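Local coordinates for protein formiminoglutamase (Trypanosoma cruzi, PDB 4MYK) that hydrolyses N-formimino-L-glutamate to L-glutamate and formamide, using a binuclear manganese centre of the arginase type, at residues Pro16-Leu21 against Met298-Val303; Ala30-Ile35 against Ser79-Tyr84; Gly141-Asp146 against Asp222-Thr227; Val181-Gln186 against Ala218-Ala223. The protein carries 1 engineered substitution. All coordinates share one frame; numbering follows the deposited sequence.

Interaction 1. Residues Pro16-Leu21 against Met298-Val303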
loop_
_atom_site.group_PDB
_atom_site.type_symbol
_atom_site.label_atom_id
_atom_site.label_comp_id
_atom_site.label_asym_id
_atom_site.label_seq_id
_atom_site.Cartn_x
_atom_site.Cartn_y
_atom_site.Cartn_z
ATOM N N PRO A 16 -10.036 -3.030 27.854
ATOM C CA PRO A 16 -11.053 -4.008 27.452
ATOM C C PRO A 16 -11.258 -3.987 25.947
ATOM O O PRO A 16 -11.433 -2.901 25.387
ATOM C CB PRO A 16 -12.322 -3.499 28.137
ATOM C CG PRO A 16 -11.837 -2.660 29.250
ATOM C CD PRO A 16 -10.576 -2.019 28.772
ATOM N N ARG A 17 -11.249 -5.158 25.312
ATOM C CA ARG A 17 -11.447 -5.236 23.867
ATOM C C ARG A 17 -12.667 -6.067 23.465
ATOM O O ARG A 17 -13.502 -6.376 24.296
ATOM C CB ARG A 17 -10.177 -5.717 23.172
ATOM C CG ARG A 17 -9.048 -4.703 23.275
ATOM C CD ARG A 17 -7.773 -5.199 22.628
ATOM N NE ARG A 17 -6.755 -4.151 22.606
ATOM C CZ ARG A 17 -5.679 -4.163 21.823
ATOM N NH1 ARG A 17 -5.469 -5.175 20.986
ATOM N NH2 ARG A 17 -4.809 -3.158 21.875
ATOM N N LEU A 18 -12.779 -6.400 22.184
ATOM C CA LEU A 18 -13.974 -7.073 21.671
ATOM C C LEU A 18 -14.343 -8.299 22.481
ATOM O O LEU A 18 -15.521 -8.559 22.717
ATOM C CB LEU A 18 -13.813 -7.444 20.191
ATOM C CG LEU A 18 -14.013 -6.315 19.173
ATOM C CD1 LEU A 18 -13.304 -6.632 17.870
ATOM C CD2 LEU A 18 -15.491 -6.060 18.938
ATOM N N LEU A 19 -13.332 -9.049 22.905
ATOM C CA LEU A 19 -13.544 -10.236 23.735
ATOM C C LEU A 19 -14.462 -9.983 24.951
ATOM O O LEU A 19 -15.293 -10.826 25.298
ATOM C CB LEU A 19 -12.200 -10.805 24.182
ATOM C CG LEU A 19 -12.232 -12.174 24.847
ATOM C CD1 LEU A 19 -13.066 -13.120 24.008
ATOM C CD2 LEU A 19 -10.828 -12.697 25.026
ATOM N N SER A 20 -14.339 -8.811 25.570
ATOM C CA SER A 20 -15.128 -8.468 26.764
ATOM C C SER A 20 -16.636 -8.275 26.529
ATOM O O SER A 20 -17.419 -8.256 27.481
ATOM C CB SER A 20 -14.554 -7.220 27.430
ATOM O OG SER A 20 -14.647 -6.110 26.559
ATOM N N LEU A 21 -17.038 -8.127 25.268
ATOM C CA LEU A 21 -18.445 -7.930 24.927
ATOM C C LEU A 21 -19.178 -9.265 24.806
ATOM O O LEU A 21 -20.409 -9.303 24.747
ATOM C CB LEU A 21 -18.571 -7.134 23.624
ATOM C CG LEU A 21 -17.851 -5.785 23.592
ATOM C CD1 LEU A 21 -17.843 -5.208 22.194
ATOM C CD2 LEU A 21 -18.504 -4.836 24.571
ATOM N N MET A 298 -12.463 -4.455 10.558
ATOM C CA MET A 298 -13.669 -4.106 9.818
ATOM C C MET A 298 -14.941 -4.416 10.623
ATOM O O MET A 298 -15.853 -3.585 10.711
ATOM C CB MET A 298 -13.688 -4.839 8.479
ATOM C CG MET A 298 -12.792 -4.226 7.424
ATOM S SD MET A 298 -12.727 -5.194 5.898
ATOM C CE MET A 298 -14.424 -5.122 5.326
ATOM N N PHE A 299 -15.003 -5.621 11.187
ATOM C CA PHE A 299 -16.102 -6.031 12.080
ATOM C C PHE A 299 -16.159 -5.121 13.314
ATOM O O PHE A 299 -17.226 -4.705 13.759
ATOM C CB PHE A 299 -15.910 -7.499 12.495
ATOM C CG PHE A 299 -16.803 -7.943 13.627
ATOM C CD1 PHE A 299 -18.144 -8.206 13.408
ATOM C CD2 PHE A 299 -16.290 -8.116 14.907
ATOM C CE1 PHE A 299 -18.961 -8.606 14.446
ATOM C CE2 PHE A 299 -17.101 -8.521 15.949
ATOM C CZ PHE A 299 -18.433 -8.769 15.719
ATOM N N TYR A 300 -14.985 -4.827 13.855
ATOM C CA TYR A 300 -14.839 -3.921 14.980
ATOM C C TYR A 300 -15.508 -2.566 14.716
ATOM O O TYR A 300 -16.241 -2.055 15.556
ATOM C CB TYR A 300 -13.350 -3.734 15.294
ATOM C CG TYR A 300 -13.063 -2.583 16.230
ATOM C CD1 TYR A 300 -13.430 -2.646 17.567
ATOM C CD2 TYR A 300 -12.432 -1.436 15.778
ATOM C CE1 TYR A 300 -13.182 -1.596 18.429
ATOM C CE2 TYR A 300 -12.185 -0.376 16.629
ATOM C CZ TYR A 300 -12.562 -0.464 17.957
ATOM O OH TYR A 300 -12.316 0.582 18.822
ATOM N N HIS A 301 -15.252 -1.992 13.545
ATOM C CA HIS A 301 -15.821 -0.701 13.184
ATOM C C HIS A 301 -17.322 -0.836 13.013
ATOM O O HIS A 301 -18.082 0.044 13.424
ATOM C CB HIS A 301 -15.172 -0.155 11.904
ATOM C CG HIS A 301 -13.861 0.534 12.142
ATOM N ND1 HIS A 301 -12.668 -0.149 12.247
ATOM C CD2 HIS A 301 -13.559 1.844 12.315
ATOM C CE1 HIS A 301 -11.687 0.711 12.471
ATOM N NE2 HIS A 301 -12.202 1.926 12.518
ATOM N N PHE A 302 -17.755 -1.940 12.409
ATOM C CA PHE A 302 -19.179 -2.189 12.305
ATOM C C PHE A 302 -19.798 -2.163 13.700
ATOM O O PHE A 302 -20.806 -1.495 13.926
ATOM C CB PHE A 302 -19.515 -3.532 11.643
ATOM C CG PHE A 302 -20.949 -3.917 11.846
ATOM C CD1 PHE A 302 -21.936 -3.414 11.011
ATOM C CD2 PHE A 302 -21.325 -4.691 12.933
ATOM C CE1 PHE A 302 -23.269 -3.708 11.229
ATOM C CE2 PHE A 302 -22.647 -4.994 13.155
ATOM C CZ PHE A 302 -23.622 -4.502 12.302
ATOM N N VAL A 303 -19.193 -2.914 14.618
ATOM C CA VAL A 303 -19.664 -3.022 15.990
ATOM C C VAL A 303 -19.779 -1.655 16.678
ATOM O O VAL A 303 -20.766 -1.383 17.366
ATOM C CB VAL A 303 -18.749 -3.939 16.810
ATOM C CG1 VAL A 303 -19.024 -3.779 18.305
ATOM C CG2 VAL A 303 -18.920 -5.388 16.367
#
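The rings of Phe299 and Tyr300, on successive residues of the helix 298-303, are both met obliquely by the fork of Leu18. One face of the Phe299 ring is taken within its own helix by Val303, whose CG2 stands 3.5 Å above the ring plane toward the rim; Leu18 CD2 approaches the ring at 4.2 Å from Phe299 CE2. The other methyl, Leu18 CD1, rests 3.9 Å from Tyr300 CB, and Leu18 CG lies 4.0 Å from Tyr300 CD1. The fork reaches both rings because CG of Leu18 stands anti to the carbonyl carbon (chi1 -79°). Val303 CG1 then closes the group, 4.3 Å from Leu21 CD1. Behind this surface the turn is pinned by Ser20, whose N and OG both bind Arg17 O, the hydroxyl at 2.6 Å in the carbonyl plane. Tyr300 OH turns elsewhere, to Ser68 O and Asn71 ND2, and Ser188 of a second subunit packs on the same tyrosine. No hydrogen bond crosses between the segments and every touching residue is buried, which implies that the N-terminal turn is held on helix 290-306 by apolar packing, with directional bonds made within the turn or to other parts of the fold.

Interaction 2. Residues Ala30-Ile35 against Ser79-Tyr84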
loop_
_atom_site.group_PDB
_atom_site.type_symbol
_atom_site.label_atom_id
_atom_site.label_comp_id
_atom_site.label_asym_id
_atom_site.label_seq_id
_atom_site.Cartn_x
_atom_site.Cartn_y
_atom_site.Cartn_z
ATOM N N ALA A 30 -27.647 -11.947 22.999
ATOM C CA ALA A 30 -26.674 -11.182 22.228
ATOM C C ALA A 30 -27.342 -10.277 21.191
ATOM O O ALA A 30 -28.265 -10.696 20.484
ATOM C CB ALA A 30 -25.689 -12.116 21.549
ATOM N N ASP A 31 -26.865 -9.037 21.108
ATOM C CA ASP A 31 -27.313 -8.094 20.087
ATOM C C ASP A 31 -26.799 -8.542 18.724
ATOM O O ASP A 31 -27.488 -8.426 17.708
ATOM C CB ASP A 31 -26.793 -6.693 20.398
ATOM C CG ASP A 31 -27.242 -6.191 21.758
ATOM O OD1 ASP A 31 -28.451 -5.931 21.916
ATOM O OD2 ASP A 31 -26.389 -6.034 22.661
ATOM N N ILE A 32 -25.579 -9.065 18.717
ATOM C CA ILE A 32 -24.935 -9.467 17.481
ATOM C C ILE A 32 -24.493 -10.908 17.606
ATOM O O ILE A 32 -23.898 -11.298 18.621
ATOM C CB ILE A 32 -23.702 -8.574 17.170
ATOM C CG1 ILE A 32 -24.133 -7.118 16.941
ATOM C CG2 ILE A 32 -22.904 -9.128 15.971
ATOM C CD1 ILE A 32 -23.016 -6.106 17.125
ATOM N N VAL A 33 -24.786 -11.695 16.575
ATOM C CA VAL A 33 -24.370 -13.095 16.557
ATOM C C VAL A 33 -23.440 -13.441 15.379
ATOM O O VAL A 33 -23.775 -13.210 14.219
ATOM C CB VAL A 33 -25.593 -14.044 16.664
ATOM C CG1 VAL A 33 -25.185 -15.501 16.463
ATOM C CG2 VAL A 33 -26.267 -13.855 18.028
ATOM N N ILE A 34 -22.261 -13.971 15.719
ATOM C CA ILE A 34 -21.238 -14.384 14.756
ATOM C C ILE A 34 -21.391 -15.857 14.354
ATOM O O ILE A 34 -21.442 -16.749 15.201
ATOM C CB ILE A 34 -19.809 -14.186 15.324
ATOM C CG1 ILE A 34 -19.559 -12.725 15.690
ATOM C CG2 ILE A 34 -18.767 -14.671 14.337
ATOM C CD1 ILE A 34 -18.350 -12.534 16.578
ATOM N N ILE A 35 -21.456 -16.093 13.049
ATOM C CA ILE A 35 -21.636 -17.432 12.501
ATOM C C ILE A 35 -20.511 -17.697 11.515
ATOM O O ILE A 35 -20.263 -16.891 10.629
ATOM C CB ILE A 35 -23.009 -17.561 11.766
ATOM C CG1 ILE A 35 -24.169 -17.325 12.745
ATOM C CG2 ILE A 35 -23.141 -18.920 11.085
ATOM C CD1 ILE A 35 -25.455 -16.813 12.092
ATOM N N SER A 79 -19.262 -0.610 24.977
ATOM C CA SER A 79 -19.243 -1.418 26.192
ATOM C C SER A 79 -20.585 -2.057 26.518
ATOM O O SER A 79 -20.635 -3.079 27.202
ATOM C CB SER A 79 -18.760 -0.582 27.377
ATOM O OG SER A 79 -17.382 -0.284 27.242
ATOM N N HIS A 80 -21.668 -1.461 26.025
ATOM C CA HIS A 80 -23.014 -1.938 26.354
ATOM C C HIS A 80 -23.525 -3.096 25.477
ATOM O O HIS A 80 -24.531 -3.721 25.806
ATOM C CB HIS A 80 -24.020 -0.774 26.352
ATOM C CG HIS A 80 -24.495 -0.381 24.988
ATOM N ND1 HIS A 80 -23.899 0.619 24.247
ATOM C CD2 HIS A 80 -25.517 -0.847 24.233
ATOM C CE1 HIS A 80 -24.530 0.747 23.095
ATOM N NE2 HIS A 80 -25.514 -0.134 23.059
ATOM N N LEU A 81 -22.842 -3.377 24.369
ATOM C CA LEU A 81 -23.301 -4.405 23.441
ATOM C C LEU A 81 -22.895 -5.775 23.944
ATOM O O LEU A 81 -21.900 -5.911 24.654
ATOM C CB LEU A 81 -22.713 -4.187 22.047
ATOM C CG LEU A 81 -23.267 -3.071 21.163
ATOM C CD1 LEU A 81 -22.505 -3.002 19.845
ATOM C CD2 LEU A 81 -24.739 -3.279 20.914
ATOM N N LYS A 82 -23.675 -6.790 23.583
ATOM C CA LYS A 82 -23.304 -8.174 23.856
ATOM C C LYS A 82 -23.152 -8.923 22.552
ATOM O O LYS A 82 -24.032 -8.877 21.696
ATOM C CB LYS A 82 -24.327 -8.879 24.763
ATOM C CG LYS A 82 -24.223 -8.485 26.232
ATOM C CD LYS A 82 -25.380 -9.039 27.024
ATOM C CE LYS A 82 -26.683 -8.845 26.273
ATOM N NZ LYS A 82 -26.840 -7.466 25.694
ATOM N N LEU A 83 -22.011 -9.591 22.412
ATOM C CA LEU A 83 -21.720 -10.418 21.255
ATOM C C LEU A 83 -21.826 -11.881 21.641
ATOM O O LEU A 83 -21.594 -12.251 22.791
ATOM C CB LEU A 83 -20.308 -10.144 20.745
ATOM C CG LEU A 83 -20.080 -9.033 19.727
ATOM C CD1 LEU A 83 -21.051 -7.881 19.942
ATOM C CD2 LEU A 83 -18.635 -8.564 19.801
ATOM N N TYR A 84 -22.162 -12.716 20.667
ATOM C CA TYR A 84 -22.172 -14.161 20.873
ATOM C C TYR A 84 -21.643 -14.831 19.632
ATOM O O TYR A 84 -21.969 -14.437 18.515
ATOM C CB TYR A 84 -23.576 -14.675 21.184
ATOM C CG TYR A 84 -23.604 -16.095 21.684
ATOM C CD1 TYR A 84 -23.796 -17.161 20.806
ATOM C CD2 TYR A 84 -23.441 -16.380 23.038
ATOM C CE1 TYR A 84 -23.832 -18.476 21.267
ATOM C CE2 TYR A 84 -23.476 -17.689 23.504
ATOM C CZ TYR A 84 -23.672 -18.729 22.613
ATOM O OH TYR A 84 -23.702 -20.027 23.069
#
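Ile32 and Leu83 stand side by side and point the same way, as expected for bridge partners in a parallel beta pair. The pair joins strand 32-37 to 83-88, an outermost strand of the central parallel sheet of the arginase/deacetylase alpha/beta fold. On this face Ile32 CD1 lies 3.9 Å from Leu83 CD1, and Leu81 CD1 approaches the isoleucine obliquely; Phe306 of helix 290-306 packs on both Ile32 and Leu81, and Val303 on Leu81. Val33 and Tyr84, the next bridge, project to the other face, where Val33 CG2 is 4.2 Å from Tyr84 CB. Two backbone bonds grip Tyr84, from its N to Ile32 O and from Ile34 N to its O.

Before the strands become regular, Asp31 takes over the pairing. Its CG is anti to the carbonyl carbon (chi1 -58°), which brings OD2 to Lys82 N at 3.0 Å; the bond is nearly straight (164°) and uses the anti lone pair. The lysine chain bends at chi3 and chi4 and curls back, so that NZ reaches the same OD2 at 3.4 Å in a weak, long salt bridge. The side chains of Leu81 and Asp31 cross at about a right angle, with Leu81 CD2 3.7 Å from Asp31 OD2. The main chain closes this end from the other direction: Asp31 N donates to Lys82 O at 2.9 Å, with a bent N-H...O angle of 130°, while Ile32 N reaches that oxygen only weakly. Beside it the packing is tight, with Ala30 CB just 3.3 Å from Tyr84 CB.

Interaction 3. Residues Gly141-Asp146 against Asp222-Thr227. With MN (manganese (II) ion), chain C.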
loop_
_atom_site.group_PDB
_atom_site.type_symbol
_atom_site.label_atom_id
_atom_site.label_comp_id
_atom_site.label_asym_id
_atom_site.label_seq_id
_atom_site.Cartn_x
_atom_site.Cartn_y
_atom_site.Cartn_z
ATOM N N GLY A 141 -33.364 -5.169 0.721
ATOM C CA GLY A 141 -32.338 -4.560 -0.104
ATOM C C GLY A 141 -31.011 -5.294 0.048
ATOM O O GLY A 141 -30.740 -5.900 1.080
ATOM N N VAL A 142 -30.183 -5.250 -0.987
ATOM C CA VAL A 142 -28.901 -5.958 -0.971
ATOM C C VAL A 142 -27.778 -5.132 -1.613
ATOM O O VAL A 142 -27.938 -4.594 -2.712
ATOM C CB VAL A 142 -28.998 -7.348 -1.680
ATOM C CG1 VAL A 142 -27.630 -8.076 -1.683
ATOM C CG2 VAL A 142 -30.073 -8.211 -1.040
ATOM N N ILE A 143 -26.650 -5.028 -0.914
ATOM C CA ILE A 143 -25.447 -4.445 -1.507
ATOM C C ILE A 143 -24.272 -5.433 -1.524
ATOM O O ILE A 143 -23.913 -6.017 -0.494
ATOM C CB ILE A 143 -25.047 -3.089 -0.851
ATOM C CG1 ILE A 143 -23.730 -2.571 -1.442
ATOM C CG2 ILE A 143 -24.977 -3.199 0.674
ATOM C CD1 ILE A 143 -23.367 -1.167 -0.973
ATOM N N ASN A 144 -23.704 -5.637 -2.713
ATOM C CA ASN A 144 -22.512 -6.459 -2.885
ATOM C C ASN A 144 -21.281 -5.564 -3.072
ATOM O O ASN A 144 -21.077 -4.985 -4.148
ATOM C CB ASN A 144 -22.692 -7.436 -4.073
ATOM C CG ASN A 144 -21.488 -8.365 -4.290
ATOM O OD1 ASN A 144 -20.764 -8.707 -3.356
ATOM N ND2 ASN A 144 -21.283 -8.775 -5.529
ATOM N N VAL A 145 -20.494 -5.438 -2.001
ATOM C CA VAL A 145 -19.174 -4.813 -2.048
ATOM C C VAL A 145 -18.177 -5.852 -2.554
ATOM O O VAL A 145 -17.874 -6.835 -1.857
ATOM C CB VAL A 145 -18.710 -4.310 -0.656
ATOM C CG1 VAL A 145 -17.340 -3.600 -0.761
ATOM C CG2 VAL A 145 -19.764 -3.391 -0.040
ATOM N N ASP A 146 -17.672 -5.633 -3.766
ATOM C CA ASP A 146 -16.965 -6.680 -4.467
ATOM C C ASP A 146 -16.310 -6.083 -5.693
ATOM O O ASP A 146 -16.950 -5.338 -6.432
ATOM C CB ASP A 146 -17.968 -7.752 -4.875
ATOM C CG ASP A 146 -17.317 -9.038 -5.266
ATOM O OD1 ASP A 146 -16.079 -9.060 -5.428
ATOM O OD2 ASP A 146 -18.053 -10.029 -5.406
ATOM N N ASP A 222 -25.233 6.737 -0.535
ATOM C CA ASP A 222 -26.035 6.677 -1.742
ATOM C C ASP A 222 -26.571 5.261 -1.930
ATOM O O ASP A 222 -27.750 5.072 -2.248
ATOM C CB ASP A 222 -25.202 7.110 -2.965
ATOM C CG ASP A 222 -24.929 8.625 -3.006
ATOM O OD1 ASP A 222 -25.346 9.350 -2.081
ATOM O OD2 ASP A 222 -24.294 9.095 -3.973
ATOM N N ALA A 223 -25.698 4.274 -1.730
ATOM C CA ALA A 223 -26.043 2.868 -1.924
ATOM C C ALA A 223 -27.166 2.404 -0.984
ATOM O O ALA A 223 -28.069 1.678 -1.405
ATOM C CB ALA A 223 -24.795 1.969 -1.784
ATOM N N PHE A 224 -27.114 2.823 0.281
ATOM C CA PHE A 224 -28.180 2.477 1.233
ATOM C C PHE A 224 -29.503 3.201 0.925
ATOM O O PHE A 224 -30.585 2.748 1.309
ATOM C CB PHE A 224 -27.754 2.763 2.671
ATOM C CG PHE A 224 -26.657 1.879 3.158
ATOM C CD1 PHE A 224 -26.540 0.584 2.685
ATOM C CD2 PHE A 224 -25.741 2.337 4.102
ATOM C CE1 PHE A 224 -25.528 -0.237 3.144
ATOM C CE2 PHE A 224 -24.720 1.516 4.560
ATOM C CZ PHE A 224 -24.620 0.230 4.086
ATOM N N GLY A 225 -29.398 4.335 0.242
ATOM C CA GLY A 225 -30.568 5.036 -0.239
ATOM C C GLY A 225 -31.301 4.186 -1.251
ATOM O O GLY A 225 -32.524 4.144 -1.264
ATOM N N LEU A 226 -30.532 3.507 -2.097
ATOM C CA LEU A 226 -31.062 2.597 -3.107
ATOM C C LEU A 226 -31.546 1.265 -2.520
ATOM O O LEU A 226 -32.629 0.791 -2.848
ATOM C CB LEU A 226 -30.006 2.344 -4.194
ATOM C CG LEU A 226 -29.638 3.526 -5.098
ATOM C CD1 LEU A 226 -28.359 3.267 -5.865
ATOM C CD2 LEU A 226 -30.788 3.833 -6.043
ATOM N N THR A 227 -30.746 0.653 -1.656
ATOM C CA THR A 227 -31.146 -0.607 -1.047
ATOM C C THR A 227 -32.303 -0.408 -0.054
ATOM O O THR A 227 -33.245 -1.182 -0.018
ATOM C CB THR A 227 -29.964 -1.285 -0.352
ATOM O OG1 THR A 227 -29.465 -0.425 0.678
ATOM C CG2 THR A 227 -28.851 -1.561 -1.353
HETATM MN MN MN C . -14.641 -10.690 -5.294
HETATM O O HOH W 1 -15.695 -12.688 -6.110
#
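Ile143 meets the helix 222-227 with two separate branches. Its CG1 runs anti to the backbone N (chi1 176°) and the chain stays extended through chi2, carrying CD1 to within 3.5 Å of Ala223 CB. The shorter branch, CG2, occupies the crowded position between N and carbonyl carbon and faces the edge of Phe224, 3.9 Å from CE1 and near the ring plane; the two side chains cross at about a right angle. Thr227 completes the grip with its methyl: at chi1 61° the hydroxyl sits between the backbone N and the carbonyl carbon, and CG2 is turned toward the strand, 3.4 Å from Val142 O. Its OG1 bonds instead to Thr231 OG1. Close backbone approach follows at Gly141, whose CA makes a CA-H...O contact of 3.5 Å with Thr227 O.

At the far end of the same segment Asp146 binds a manganese ion through OD1 at 2.2 Å, while its OD2 lies 3.5 Å from that metal, so it is monodentate toward this ion. Asp236, Asp238, His148 and a water also coordinate it; Asp146 is also a ligand of the second manganese, with Asn122 and Asp236.

Strand 141-145 lies in the sheet between strands 231-236 and 180-185. The axis of 222-227 runs roughly antiparallel to it (144° between N-to-C directions), 7.9 Å away at closest approach, with Ile143 also touching Phe233 and Phe183 of the flanking strands.

Interaction 4. Residues Val181-Gln186 against Ala218-Ala223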
loop_
_atom_site.group_PDB
_atom_site.type_symbol
_atom_site.label_atom_id
_atom_site.label_comp_id
_atom_site.label_asym_id
_atom_site.label_seq_id
_atom_site.Cartn_x
_atom_site.Cartn_y
_atom_site.Cartn_z
ATOM N N VAL A 181 -27.337 -3.243 -5.329
ATOM C CA VAL A 181 -26.182 -2.456 -5.734
ATOM C C VAL A 181 -24.900 -3.297 -5.746
ATOM O O VAL A 181 -24.600 -4.016 -4.793
ATOM C CB VAL A 181 -25.991 -1.218 -4.836
ATOM C CG1 VAL A 181 -24.741 -0.457 -5.243
ATOM C CG2 VAL A 181 -27.216 -0.324 -4.907
ATOM N N GLU A 182 -24.176 -3.215 -6.857
ATOM C CA GLU A 182 -22.820 -3.733 -6.956
ATOM C C GLU A 182 -21.916 -2.568 -6.612
ATOM O O GLU A 182 -21.926 -1.551 -7.298
ATOM C CB GLU A 182 -22.526 -4.206 -8.379
ATOM C CG GLU A 182 -23.415 -5.343 -8.869
ATOM C CD GLU A 182 -22.928 -6.720 -8.437
ATOM O OE1 GLU A 182 -22.183 -6.824 -7.445
ATOM O OE2 GLU A 182 -23.297 -7.713 -9.098
ATOM N N PHE A 183 -21.152 -2.711 -5.538
ATOM C CA PHE A 183 -20.390 -1.598 -4.999
ATOM C C PHE A 183 -18.886 -1.807 -5.107
ATOM O O PHE A 183 -18.360 -2.810 -4.631
ATOM C CB PHE A 183 -20.768 -1.376 -3.542
ATOM C CG PHE A 183 -20.338 -0.052 -3.011
ATOM C CD1 PHE A 183 -19.078 0.108 -2.444
ATOM C CD2 PHE A 183 -21.182 1.042 -3.089
ATOM C CE1 PHE A 183 -18.671 1.333 -1.962
ATOM C CE2 PHE A 183 -20.782 2.274 -2.605
ATOM C CZ PHE A 183 -19.529 2.421 -2.037
ATOM N N ALA A 184 -18.209 -0.852 -5.741
ATOM C CA ALA A 184 -16.756 -0.891 -5.915
ATOM C C ALA A 184 -16.318 -2.010 -6.845
ATOM O O ALA A 184 -15.233 -2.565 -6.696
ATOM C CB ALA A 184 -16.051 -1.020 -4.576
ATOM N N CYS A 185 -17.174 -2.348 -7.799
ATOM C CA CYS A 185 -16.807 -3.297 -8.832
ATOM C C CYS A 185 -15.814 -2.658 -9.818
ATOM O O CYS A 185 -15.770 -1.434 -9.970
ATOM C CB CYS A 185 -18.058 -3.823 -9.546
ATOM S SG CYS A 185 -19.219 -2.534 -10.035
ATOM N N GLN A 186 -15.021 -3.502 -10.474
ATOM C CA GLN A 186 -13.925 -3.048 -11.325
ATOM C C GLN A 186 -14.138 -3.427 -12.806
ATOM O O GLN A 186 -14.256 -4.606 -13.125
ATOM C CB GLN A 186 -12.595 -3.584 -10.784
ATOM C CG GLN A 186 -12.265 -2.990 -9.431
ATOM C CD GLN A 186 -10.909 -3.404 -8.904
ATOM O OE1 GLN A 186 -10.006 -3.731 -9.665
ATOM N NE2 GLN A 186 -10.760 -3.391 -7.589
ATOM N N ALA A 218 -19.671 8.395 1.485
ATOM C CA ALA A 218 -20.714 9.120 0.752
ATOM C C ALA A 218 -21.329 8.269 -0.358
ATOM O O ALA A 218 -22.541 8.275 -0.562
ATOM C CB ALA A 218 -20.159 10.413 0.168
ATOM N N ALA A 219 -20.481 7.558 -1.088
ATOM C CA ALA A 219 -20.943 6.656 -2.124
ATOM C C ALA A 219 -21.795 5.550 -1.513
ATOM O O ALA A 219 -22.822 5.180 -2.067
ATOM C CB ALA A 219 -19.753 6.058 -2.860
ATOM N N LEU A 220 -21.355 5.023 -0.370
ATOM C CA LEU A 220 -22.098 3.981 0.345
ATOM C C LEU A 220 -23.411 4.492 0.962
ATOM O O LEU A 220 -24.370 3.746 1.089
ATOM C CB LEU A 220 -21.231 3.341 1.430
ATOM C CG LEU A 220 -21.896 2.204 2.207
ATOM C CD1 LEU A 220 -22.278 1.088 1.272
ATOM C CD2 LEU A 220 -20.967 1.691 3.259
ATOM N N GLU A 221 -23.453 5.759 1.355
ATOM C CA GLU A 221 -24.710 6.368 1.777
ATOM C C GLU A 221 -25.698 6.315 0.630
ATOM O O GLU A 221 -26.848 5.894 0.786
ATOM C CB GLU A 221 -24.487 7.811 2.216
ATOM C CG GLU A 221 -23.890 7.909 3.606
ATOM C CD GLU A 221 -23.439 9.313 3.961
ATOM O OE1 GLU A 221 -23.358 10.168 3.052
ATOM O OE2 GLU A 221 -23.151 9.550 5.153
ATOM N N ASP A 222 -25.233 6.737 -0.535
ATOM C CA ASP A 222 -26.035 6.677 -1.742
ATOM C C ASP A 222 -26.571 5.261 -1.930
ATOM O O ASP A 222 -27.750 5.072 -2.248
ATOM C CB ASP A 222 -25.202 7.110 -2.965
ATOM C CG ASP A 222 -24.929 8.625 -3.006
ATOM O OD1 ASP A 222 -25.346 9.350 -2.081
ATOM O OD2 ASP A 222 -24.294 9.095 -3.973
ATOM N N ALA A 223 -25.698 4.274 -1.730
ATOM C CA ALA A 223 -26.043 2.868 -1.924
ATOM C C ALA A 223 -27.166 2.404 -0.984
ATOM O O ALA A 223 -28.069 1.678 -1.405
ATOM C CB ALA A 223 -24.795 1.969 -1.784
#
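Phe183 drives its ring against one turn of the helix 218-223, between Ala219, Leu220 and Ala223. The far end of the ring does the closest work. CZ lies 3.7 Å from Ala219 CB, and CE2 approaches Ala219 O at 3.6 Å, the oxygen sitting at the ring edge near its plane. CE2 is equally close to the backbone, 3.6 Å from Leu220 N. One face of the ring looks onto Leu220 CD1, while Ala223 CB comes in obliquely, 4.0 Å from Phe183 CD2. With CG anti to the backbone N (chi1 -164°), the phenyl group extends from the strand to the helix surface. Small residues at 219 and 223, one turn apart, let the ring come up to the helix backbone. Val181, two residues earlier and on the same side of the strand, adds a looser touch, its CG1 4.2 Å from Ala223 CB.

The axes of strand 181-183 and helix 218-223 run nearly antiparallel, with 166° between their N-to-C directions and 10.1 Å at closest approach. After strand 204-207 the chain passes through helices 208-214 and 216-227 and returns to strand 231-236, a beta-alpha-beta crossover that skips strands 180-185 and 141-145.

Further out, Met264 of helix 258-270 packs on both Phe183 and Leu220, and Leu267 joins it on Leu220. Met206 of strand 204-207 touches Val181 and Phe183. On the sheet side, Phe183 borders Ile143, and its side chain lies about 7 Å from that of the manganese ligand Asp146.

All four contacts are largely buried, but hydrogen bonds and a salt bridge across the segments occur only in interaction 2, where backbone bonds pair an outermost strand of the sheet and the partly exposed Asp31 and Lys82 mark its rim. Interaction 1 lies against it, with Leu21 O probably bonded to Leu83 N and Val303 O packed on Leu81 CD1, so the N-terminal turn and helix 290-306 meet at that edge. Interactions 3 and 4, whose centres are 6 Å apart, hold the same helix 216-227 on adjacent strands mainly by apolar packing, linked by probable bonds between Asn144 and both Val181 and Phe183. Their centres lie 24 Å or more from the first two, and interaction 3 alone includes a metal ligand.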